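Activated BY transcription factor SSRB (Salmonella enterica, PDB 2WNW) belongs to glycosyl hydrolase family 30 and pairs a TIM-barrel domain with a beta-sandwich domain. Local coordinates at residues I235-H240 / E250-D255. Numbering follows the deposited sequence.
Sequences IYIWDH and ELAFAD
Ile237 meets Ala252 and Phe253 through a single atom, its terminal methyl CD1. CD1 of Ile237 lies 3.5 Å from CB of Ala252, methyl against methyl, a close approach for two such carbons. The same methyl also reaches the far end of the Phe253 ring, where CD1 of Ile237 is 4.2 Å from CZ of Phe253, and it approaches that ring obliquely. The torsions of Ile237 explain the reach. CG1 is turned in between N and C of its own backbone (chi1 56°), and the chain then runs on extended to CD1 (chi2 174°). Both Ile237 and Ala252 direct CB at the opposite segment, while the backbones stay apart, with 8.7 Å between CA of Ile237 and CA of Ala252.

Ala252 ends helix 245-252, and Phe253 is the first residue to leave helical geometry. A type I turn from Ala252 to Asp255 carries the chain out of the helix, and Asp255 is the N-cap of helix 256-261. The carbonyl O of Ala252 is bonded to the side chain of Asn258. Strand 234-239 is the fifth of the eight parallel barrel strands, and backbone bonds from Ile237 to Gly264 and Ala266 tie it to the sixth. Leu265 of that strand touches both Ile237 and Phe253, and Val210 at the start of helix 210-227 packs on Ala252.

No hydrogen bond crosses between the two segments. The contact is wholly apolar and small, burying 93 Å², consistent with close packing and loss of water, not polar pairing, joining the helix end to the outside of the barrel wall.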
loop_
_atom_site.group_PDB
_atom_site.type_symbol
_atom_site.label_atom_id
_atom_site.label_comp_id
_atom_site.label_asym_id
_atom_site.label_seq_id
_atom_site.Cartn_x
_atom_site.Cartn_y
_atom_site.Cartn_z
ATOM N N ILE A 235 10.581 -15.546 20.192
ATOM C CA ILE A 235 11.382 -14.396 20.593
ATOM C C ILE A 235 11.338 -13.344 19.490
ATOM O O ILE A 235 11.589 -13.643 18.318
ATOM C CB ILE A 235 12.853 -14.773 20.861
ATOM C CG1 ILE A 235 12.941 -15.733 22.055
ATOM C CG2 ILE A 235 13.664 -13.513 21.154
ATOM C CD1 ILE A 235 14.366 -16.173 22.392
ATOM N N TYR A 236 10.999 -12.118 19.875
ATOM C CA TYR A 236 10.919 -10.997 18.941
ATOM C C TYR A 236 12.002 -9.975 19.259
ATOM O O TYR A 236 12.405 -9.825 20.415
ATOM C CB TYR A 236 9.550 -10.310 19.046
ATOM C CG TYR A 236 8.394 -11.138 18.538
ATOM C CD1 TYR A 236 7.919 -10.981 17.235
ATOM C CD2 TYR A 236 7.797 -12.101 19.348
ATOM C CE1 TYR A 236 6.875 -11.770 16.749
ATOM C CE2 TYR A 236 6.755 -12.895 18.877
ATOM C CZ TYR A 236 6.302 -12.725 17.580
ATOM O OH TYR A 236 5.281 -13.524 17.113
ATOM N N ILE A 237 12.478 -9.283 18.226
ATOM C CA ILE A 237 13.482 -8.242 18.398
ATOM C C ILE A 237 12.911 -6.919 17.874
ATOM O O ILE A 237 11.786 -6.884 17.368
ATOM C CB ILE A 237 14.805 -8.581 17.665
ATOM C CG1 ILE A 237 14.545 -8.836 16.180
ATOM C CG2 ILE A 237 15.459 -9.804 18.316
ATOM C CD1 ILE A 237 15.820 -9.032 15.373
ATOM N N TRP A 238 13.702 -5.854 17.998
ATOM C CA TRP A 238 13.347 -4.486 17.606
ATOM C C TRP A 238 12.397 -3.906 18.650
ATOM O O TRP A 238 12.826 -3.149 19.514
ATOM C CB TRP A 238 12.704 -4.417 16.209
ATOM C CG TRP A 238 12.427 -2.991 15.739
ATOM C CD1 TRP A 238 11.249 -2.508 15.239
ATOM C CD2 TRP A 238 13.347 -1.881 15.728
ATOM N NE1 TRP A 238 11.376 -1.175 14.921
ATOM C CE2 TRP A 238 12.649 -0.767 15.208
ATOM C CE3 TRP A 238 14.689 -1.723 16.104
ATOM C CZ2 TRP A 238 13.251 0.489 15.056
ATOM C CZ3 TRP A 238 15.287 -0.476 15.954
ATOM C CH2 TRP A 238 14.564 0.617 15.431
ATOM N N ASP A 239 11.118 -4.265 18.576
ATOM C CA ASP A 239 10.123 -3.790 19.542
ATOM C C ASP A 239 10.199 -2.265 19.640
ATOM O O ASP A 239 10.243 -1.695 20.734
ATOM C CB ASP A 239 10.397 -4.425 20.915
ATOM C CG ASP A 239 9.146 -4.553 21.777
ATOM O OD1 ASP A 239 8.059 -4.125 21.342
ATOM O OD2 ASP A 239 9.254 -5.092 22.899
ATOM N N HIS A 240 10.219 -1.610 18.484
ATOM C CA HIS A 240 10.308 -0.160 18.422
ATOM C C HIS A 240 9.494 0.331 17.221
ATOM O O HIS A 240 8.785 -0.455 16.584
ATOM C CB HIS A 240 11.783 0.250 18.321
ATOM C CG HIS A 240 12.040 1.699 18.608
ATOM N ND1 HIS A 240 11.414 2.383 19.629
ATOM C CD2 HIS A 240 12.893 2.582 18.036
ATOM C CE1 HIS A 240 11.869 3.621 19.675
ATOM N NE2 HIS A 240 12.769 3.769 18.718
ATOM N N GLU A 250 17.580 -6.132 8.556
ATOM C CA GLU A 250 18.671 -6.436 7.633
ATOM C C GLU A 250 19.940 -6.832 8.388
ATOM O O GLU A 250 20.585 -7.829 8.066
ATOM C CB GLU A 250 18.956 -5.215 6.756
ATOM C CG GLU A 250 19.827 -5.492 5.544
ATOM C CD GLU A 250 19.991 -4.259 4.673
ATOM O OE1 GLU A 250 19.074 -3.413 4.672
ATOM O OE2 GLU A 250 21.024 -4.140 3.986
ATOM N N LEU A 251 20.294 -6.035 9.389
ATOM C CA LEU A 251 21.480 -6.294 10.193
ATOM C C LEU A 251 21.320 -7.538 11.051
ATOM O O LEU A 251 22.238 -8.346 11.167
ATOM C CB LEU A 251 21.774 -5.089 11.092
ATOM C CG LEU A 251 22.565 -3.919 10.499
ATOM C CD1 LEU A 251 22.247 -3.749 9.031
ATOM C CD2 LEU A 251 22.248 -2.657 11.274
ATOM N N ALA A 252 20.146 -7.691 11.649
ATOM C CA ALA A 252 19.882 -8.828 12.521
ATOM C C ALA A 252 19.902 -10.191 11.831
ATOM O O ALA A 252 20.584 -11.110 12.282
ATOM C CB ALA A 252 18.547 -8.627 13.235
ATOM N N PHE A 253 19.168 -10.325 10.734
ATOM C CA PHE A 253 19.092 -11.609 10.051
ATOM C C PHE A 253 20.186 -11.910 9.032
ATOM O O PHE A 253 20.089 -12.876 8.281
ATOM C CB PHE A 253 17.707 -11.763 9.423
ATOM C CG PHE A 253 16.594 -11.784 10.438
ATOM C CD1 PHE A 253 16.509 -12.811 11.373
ATOM C CD2 PHE A 253 15.663 -10.755 10.493
ATOM C CE1 PHE A 253 15.513 -12.808 12.349
ATOM C CE2 PHE A 253 14.667 -10.742 11.465
ATOM C CZ PHE A 253 14.591 -11.770 12.396
ATOM N N ALA A 254 21.230 -11.091 9.009
ATOM C CA ALA A 254 22.334 -11.338 8.093
ATOM C C ALA A 254 23.080 -12.546 8.653
ATOM O O ALA A 254 23.750 -13.279 7.925
ATOM C CB ALA A 254 23.256 -10.129 8.040
ATOM N N ASP A 255 22.936 -12.744 9.960
ATOM C CA ASP A 255 23.573 -13.844 10.676
ATOM C C ASP A 255 22.654 -15.063 10.706
ATOM O O ASP A 255 21.538 -14.995 11.215
ATOM C CB ASP A 255 23.891 -13.401 12.105
ATOM C CG ASP A 255 24.659 -14.448 12.887
ATOM O OD1 ASP A 255 24.169 -15.589 13.014
ATOM O OD2 ASP A 255 25.758 -14.122 13.383
#